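Local coordinates for protein amine Dehydrogenase (Pseudomonas putida, PDB 1JMX) that probably serves as the beta-propeller subunit of a heme c-containing amine dehydrogenase, which oxidises primary amines and passes their electrons on to the heme, at residues Asn77-Glu89 with Arg126-Pro140. Sequence-based numbering, arbitrary orientation.
Sequences NTFHANLSSVPGE and RLEVFSTADGLEAKP
Phe79 and Ala81 meet Phe130 and Ala138 where the outer edge of one beta-propeller blade, strand 77-82, packs against the next blade and the turn after its strand 126-131. The turn borrows the edge strand's backbone: His80 N donates to Gly135 O (3.0 Å), and Ala138 N returns a weak bond to His80 O. Gly135 suits this bend, its phi of 66° being easy for a residue without a side chain. Phe79 holds CG opposite its own amide nitrogen (chi1 175°), which carries the ring in under the turn, where Phe79 CE1 lies 3.5 Å from Ala138 CB and the ring edge meets Phe130 CB. Small Ala81 lets Phe130 come close: Ala81 CB sits over the centre of the Phe130 ring, 3.8 Å from its centroid, a CH-pi contact, while Leu83 CD2 reaches Phe130 CZ at 3.9 Å.

Farther along, charge takes over. Arg126 grips Glu89 OE1 end-on with both NH1 (3.1 Å) and NH2 (3.3 Å), the oxygen lying in the guanidinium plane, while Glu89 OE2 pairs with Lys123. Arg126 NE binds Glu128 OE2 at 3.0 Å; the bonds to the two glutamates would fix the rotation of the flat guanidinium, whose one face takes Val86 CG2. Bound waters link Ser85 OG, Leu83 O and Arg126 NH2 to the Glu128 carboxylate.

Strand 76-82 pairs on its other side with strand 66-71, whose Tyr68 stacks on the His80 ring. Strand 126-131 runs between strands 105-115 and 142-145 of the following sheet.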
loop_
_atom_site.group_PDB
_atom_site.type_symbol
_atom_site.label_atom_id
_atom_site.label_comp_id
_atom_site.label_asym_id
_atom_site.label_seq_id
_atom_site.Cartn_x
_atom_site.Cartn_y
_atom_site.Cartn_z
ATOM N N ASN B 77 -24.276 -23.303 19.025
ATOM C CA ASN B 77 -24.658 -22.097 18.298
ATOM C C ASN B 77 -26.161 -21.893 18.536
ATOM O O ASN B 77 -27.000 -22.530 17.899
ATOM C CB ASN B 77 -24.360 -22.282 16.808
ATOM C CG ASN B 77 -24.685 -21.052 15.980
ATOM O OD1 ASN B 77 -24.897 -19.959 16.512
ATOM N ND2 ASN B 77 -24.717 -21.224 14.669
ATOM N N THR B 78 -26.480 -21.022 19.486
ATOM C CA THR B 78 -27.860 -20.741 19.876
ATOM C C THR B 78 -28.526 -19.544 19.195
ATOM O O THR B 78 -29.747 -19.376 19.268
ATOM C CB THR B 78 -27.948 -20.511 21.399
ATOM O OG1 THR B 78 -27.118 -19.399 21.757
ATOM C CG2 THR B 78 -27.498 -21.752 22.160
ATOM N N PHE B 79 -27.729 -18.696 18.558
ATOM C CA PHE B 79 -28.272 -17.523 17.902
ATOM C C PHE B 79 -27.479 -17.197 16.664
ATOM O O PHE B 79 -26.274 -17.422 16.601
ATOM C CB PHE B 79 -28.240 -16.329 18.855
ATOM C CG PHE B 79 -28.676 -15.038 18.228
ATOM C CD1 PHE B 79 -30.024 -14.734 18.100
ATOM C CD2 PHE B 79 -27.734 -14.116 17.777
ATOM C CE1 PHE B 79 -30.435 -13.535 17.539
ATOM C CE2 PHE B 79 -28.134 -12.910 17.211
ATOM C CZ PHE B 79 -29.491 -12.620 17.093
ATOM N N HIS B 80 -28.177 -16.690 15.663
ATOM C CA HIS B 80 -27.540 -16.300 14.428
ATOM C C HIS B 80 -28.367 -15.241 13.725
ATOM O O HIS B 80 -29.551 -15.432 13.452
ATOM C CB HIS B 80 -27.316 -17.492 13.503
ATOM C CG HIS B 80 -26.847 -17.096 12.139
ATOM N ND1 HIS B 80 -25.796 -16.228 11.944
ATOM C CD2 HIS B 80 -27.336 -17.374 10.907
ATOM C CE1 HIS B 80 -25.660 -15.984 10.653
ATOM N NE2 HIS B 80 -26.582 -16.668 10.002
ATOM N N ALA B 81 -27.727 -14.114 13.450
ATOM C CA ALA B 81 -28.360 -13.004 12.766
ATOM C C ALA B 81 -27.498 -12.613 11.583
ATOM O O ALA B 81 -26.305 -12.379 11.726
ATOM C CB ALA B 81 -28.520 -11.825 13.714
ATOM N N ASN B 82 -28.087 -12.636 10.399
ATOM C CA ASN B 82 -27.368 -12.243 9.208
ATOM C C ASN B 82 -27.683 -10.769 9.017
ATOM O O ASN B 82 -28.826 -10.348 9.191
ATOM C CB ASN B 82 -27.823 -13.066 8.003
ATOM C CG ASN B 82 -27.280 -12.534 6.700
ATOM O OD1 ASN B 82 -28.010 -11.959 5.909
ATOM N ND2 ASN B 82 -25.990 -12.694 6.487
ATOM N N LEU B 83 -26.662 -9.993 8.667
ATOM C CA LEU B 83 -26.810 -8.559 8.481
ATOM C C LEU B 83 -27.206 -8.115 7.070
ATOM O O LEU B 83 -27.200 -6.924 6.765
ATOM C CB LEU B 83 -25.534 -7.849 8.937
ATOM C CG LEU B 83 -25.066 -8.201 10.353
ATOM C CD1 LEU B 83 -23.841 -7.376 10.699
ATOM C CD2 LEU B 83 -26.176 -7.965 11.375
ATOM N N SER B 84 -27.603 -9.064 6.229
ATOM C CA SER B 84 -28.015 -8.752 4.858
ATOM C C SER B 84 -29.439 -9.217 4.591
ATOM O O SER B 84 -29.673 -10.002 3.673
ATOM C CB SER B 84 -27.078 -9.421 3.853
ATOM O OG SER B 84 -25.758 -8.976 4.031
ATOM N N SER B 85 -30.388 -8.716 5.376
ATOM C CA SER B 85 -31.788 -9.102 5.225
ATOM C C SER B 85 -32.552 -8.305 4.172
ATOM O O SER B 85 -33.629 -8.721 3.747
ATOM C CB SER B 85 -32.514 -9.032 6.565
ATOM O OG SER B 85 -32.468 -7.723 7.088
ATOM N N VAL B 86 -32.019 -7.154 3.775
ATOM C CA VAL B 86 -32.664 -6.336 2.749
ATOM C C VAL B 86 -32.253 -6.878 1.378
ATOM O O VAL B 86 -31.062 -7.021 1.095
ATOM C CB VAL B 86 -32.273 -4.846 2.880
ATOM C CG1 VAL B 86 -32.897 -4.023 1.762
ATOM C CG2 VAL B 86 -32.708 -4.320 4.233
ATOM N N PRO B 87 -33.242 -7.188 0.514
ATOM C CA PRO B 87 -33.024 -7.725 -0.835
ATOM C C PRO B 87 -32.067 -6.901 -1.692
ATOM O O PRO B 87 -32.206 -5.682 -1.774
ATOM C CB PRO B 87 -34.435 -7.713 -1.437
ATOM C CG PRO B 87 -35.314 -7.880 -0.259
ATOM C CD PRO B 87 -34.680 -6.980 0.760
ATOM N N GLY B 88 -31.102 -7.579 -2.319
ATOM C CA GLY B 88 -30.143 -6.920 -3.195
ATOM C C GLY B 88 -29.058 -6.072 -2.548
ATOM O O GLY B 88 -28.367 -5.312 -3.240
ATOM N N GLU B 89 -28.900 -6.199 -1.233
ATOM C CA GLU B 89 -27.898 -5.440 -0.494
ATOM C C GLU B 89 -27.008 -6.340 0.345
ATOM O O GLU B 89 -27.439 -7.382 0.834
ATOM C CB GLU B 89 -28.567 -4.397 0.416
ATOM C CG GLU B 89 -28.971 -3.113 -0.286
ATOM C CD GLU B 89 -29.841 -2.200 0.568
ATOM O OE1 GLU B 89 -29.667 -2.155 1.805
ATOM O OE2 GLU B 89 -30.703 -1.510 -0.008
ATOM N N ARG B 126 -27.823 1.789 8.952
ATOM C CA ARG B 126 -29.023 1.564 9.759
ATOM C C ARG B 126 -28.736 0.644 10.930
ATOM O O ARG B 126 -27.884 -0.223 10.841
ATOM C CB ARG B 126 -30.150 0.950 8.911
ATOM C CG ARG B 126 -29.801 -0.403 8.320
ATOM C CD ARG B 126 -30.896 -0.950 7.436
ATOM N NE ARG B 126 -30.421 -2.130 6.720
ATOM C CZ ARG B 126 -30.133 -2.155 5.424
ATOM N NH1 ARG B 126 -30.279 -1.064 4.679
ATOM N NH2 ARG B 126 -29.656 -3.264 4.880
ATOM N N LEU B 127 -29.409 0.878 12.048
ATOM C CA LEU B 127 -29.259 0.022 13.213
ATOM C C LEU B 127 -30.364 -1.023 13.073
ATOM O O LEU B 127 -31.488 -0.695 12.709
ATOM C CB LEU B 127 -29.473 0.812 14.511
ATOM C CG LEU B 127 -29.278 0.016 15.811
ATOM C CD1 LEU B 127 -27.797 -0.004 16.188
ATOM C CD2 LEU B 127 -30.086 0.634 16.933
ATOM N N GLU B 128 -30.020 -2.284 13.289
ATOM C CA GLU B 128 -30.983 -3.370 13.216
ATOM C C GLU B 128 -30.999 -4.055 14.573
ATOM O O GLU B 128 -29.950 -4.348 15.141
ATOM C CB GLU B 128 -30.603 -4.369 12.128
ATOM C CG GLU B 128 -30.677 -3.797 10.731
ATOM C CD GLU B 128 -30.402 -4.813 9.655
ATOM O OE1 GLU B 128 -29.792 -5.862 9.930
ATOM O OE2 GLU B 128 -30.807 -4.553 8.518
ATOM N N VAL B 129 -32.197 -4.256 15.107
ATOM C CA VAL B 129 -32.375 -4.888 16.400
ATOM C C VAL B 129 -32.842 -6.311 16.171
ATOM O O VAL B 129 -33.716 -6.559 15.349
ATOM C CB VAL B 129 -33.436 -4.153 17.242
ATOM C CG1 VAL B 129 -33.463 -4.704 18.650
ATOM C CG2 VAL B 129 -33.168 -2.655 17.252
ATOM N N PHE B 130 -32.240 -7.252 16.880
ATOM C CA PHE B 130 -32.606 -8.650 16.751
ATOM C C PHE B 130 -32.971 -9.151 18.130
ATOM O O PHE B 130 -32.411 -8.712 19.134
ATOM C CB PHE B 130 -31.434 -9.480 16.221
ATOM C CG PHE B 130 -30.899 -9.001 14.909
ATOM C CD1 PHE B 130 -29.880 -8.057 14.860
ATOM C CD2 PHE B 130 -31.422 -9.480 13.715
ATOM C CE1 PHE B 130 -29.395 -7.598 13.642
ATOM C CE2 PHE B 130 -30.939 -9.023 12.492
ATOM C CZ PHE B 130 -29.927 -8.082 12.460
ATOM N N SER B 131 -33.965 -10.018 18.176
ATOM C CA SER B 131 -34.374 -10.609 19.427
ATOM C C SER B 131 -33.540 -11.877 19.535
ATOM O O SER B 131 -33.462 -12.656 18.585
ATOM C CB SER B 131 -35.859 -10.941 19.395
ATOM O OG SER B 131 -36.230 -11.626 20.569
ATOM N N THR B 132 -32.880 -12.064 20.670
ATOM C CA THR B 132 -32.037 -13.237 20.863
ATOM C C THR B 132 -32.838 -14.537 20.934
ATOM O O THR B 132 -32.291 -15.631 20.750
ATOM C CB THR B 132 -31.171 -13.091 22.117
ATOM O OG1 THR B 132 -32.010 -12.865 23.254
ATOM C CG2 THR B 132 -30.218 -11.922 21.959
ATOM N N ALA B 133 -34.139 -14.408 21.178
ATOM C CA ALA B 133 -35.028 -15.562 21.269
ATOM C C ALA B 133 -35.346 -16.151 19.898
ATOM O O ALA B 133 -35.799 -17.291 19.806
ATOM C CB ALA B 133 -36.331 -15.179 21.993
ATOM N N ASP B 134 -35.081 -15.388 18.837
ATOM C CA ASP B 134 -35.360 -15.835 17.474
ATOM C C ASP B 134 -34.475 -16.928 16.886
ATOM O O ASP B 134 -34.683 -17.351 15.747
ATOM C CB ASP B 134 -35.459 -14.636 16.535
ATOM C CG ASP B 134 -36.709 -13.806 16.788
ATOM O OD1 ASP B 134 -36.859 -12.734 16.166
ATOM O OD2 ASP B 134 -37.548 -14.233 17.618
ATOM N N GLY B 135 -33.490 -17.378 17.658
ATOM C CA GLY B 135 -32.616 -18.456 17.218
ATOM C C GLY B 135 -31.676 -18.262 16.036
ATOM O O GLY B 135 -31.119 -17.184 15.821
ATOM N N LEU B 136 -31.527 -19.329 15.254
ATOM C CA LEU B 136 -30.626 -19.346 14.109
ATOM C C LEU B 136 -31.108 -18.705 12.819
ATOM O O LEU B 136 -30.408 -18.779 11.807
ATOM C CB LEU B 136 -30.153 -20.775 13.818
ATOM C CG LEU B 136 -29.341 -21.548 14.869
ATOM C CD1 LEU B 136 -28.302 -20.646 15.515
ATOM C CD2 LEU B 136 -30.257 -22.111 15.932
ATOM N N GLU B 137 -32.276 -18.068 12.844
ATOM C CA GLU B 137 -32.804 -17.421 11.638
ATOM C C GLU B 137 -33.349 -16.035 11.968
ATOM O O GLU B 137 -34.269 -15.546 11.309
ATOM C CB GLU B 137 -33.920 -18.271 11.017
ATOM C CG GLU B 137 -33.623 -19.783 10.912
ATOM C CD GLU B 137 -32.976 -20.221 9.591
ATOM O OE1 GLU B 137 -32.591 -19.352 8.767
ATOM O OE2 GLU B 137 -32.856 -21.457 9.378
ATOM N N ALA B 138 -32.747 -15.399 12.974
ATOM C CA ALA B 138 -33.154 -14.074 13.438
ATOM C C ALA B 138 -33.143 -12.988 12.370
ATOM O O ALA B 138 -32.217 -12.887 11.567
ATOM C CB ALA B 138 -32.299 -13.651 14.622
ATOM N N LYS B 139 -34.189 -12.172 12.377
ATOM C CA LYS B 139 -34.329 -11.083 11.421
ATOM C C LYS B 139 -34.684 -9.799 12.155
ATOM O O LYS B 139 -35.134 -9.848 13.296
ATOM C CB LYS B 139 -35.379 -11.448 10.364
ATOM C CG LYS B 139 -34.819 -12.356 9.260
ATOM C CD LYS B 139 -35.902 -12.906 8.359
ATOM C CE LYS B 139 -35.293 -13.632 7.164
ATOM N NZ LYS B 139 -34.668 -12.706 6.151
ATOM N N PRO B 140 -34.443 -8.631 11.529
ATOM C CA PRO B 140 -34.742 -7.337 12.150
ATOM C C PRO B 140 -36.158 -7.208 12.711
ATOM O O PRO B 140 -37.142 -7.488 12.015
ATOM C CB PRO B 140 -34.516 -6.351 11.003
ATOM C CG PRO B 140 -33.440 -6.988 10.224
ATOM C CD PRO B 140 -33.867 -8.435 10.184
HETATM O O HOH W 1 -30.460 -14.530 10.319
HETATM O O HOH W 2 -31.332 -11.316 9.383
HETATM O O HOH W 3 -29.973 -8.021 8.302
HETATM O O HOH W 4 -29.595 -5.552 6.392
HETATM O O HOH W 5 -35.811 -10.155 5.585
#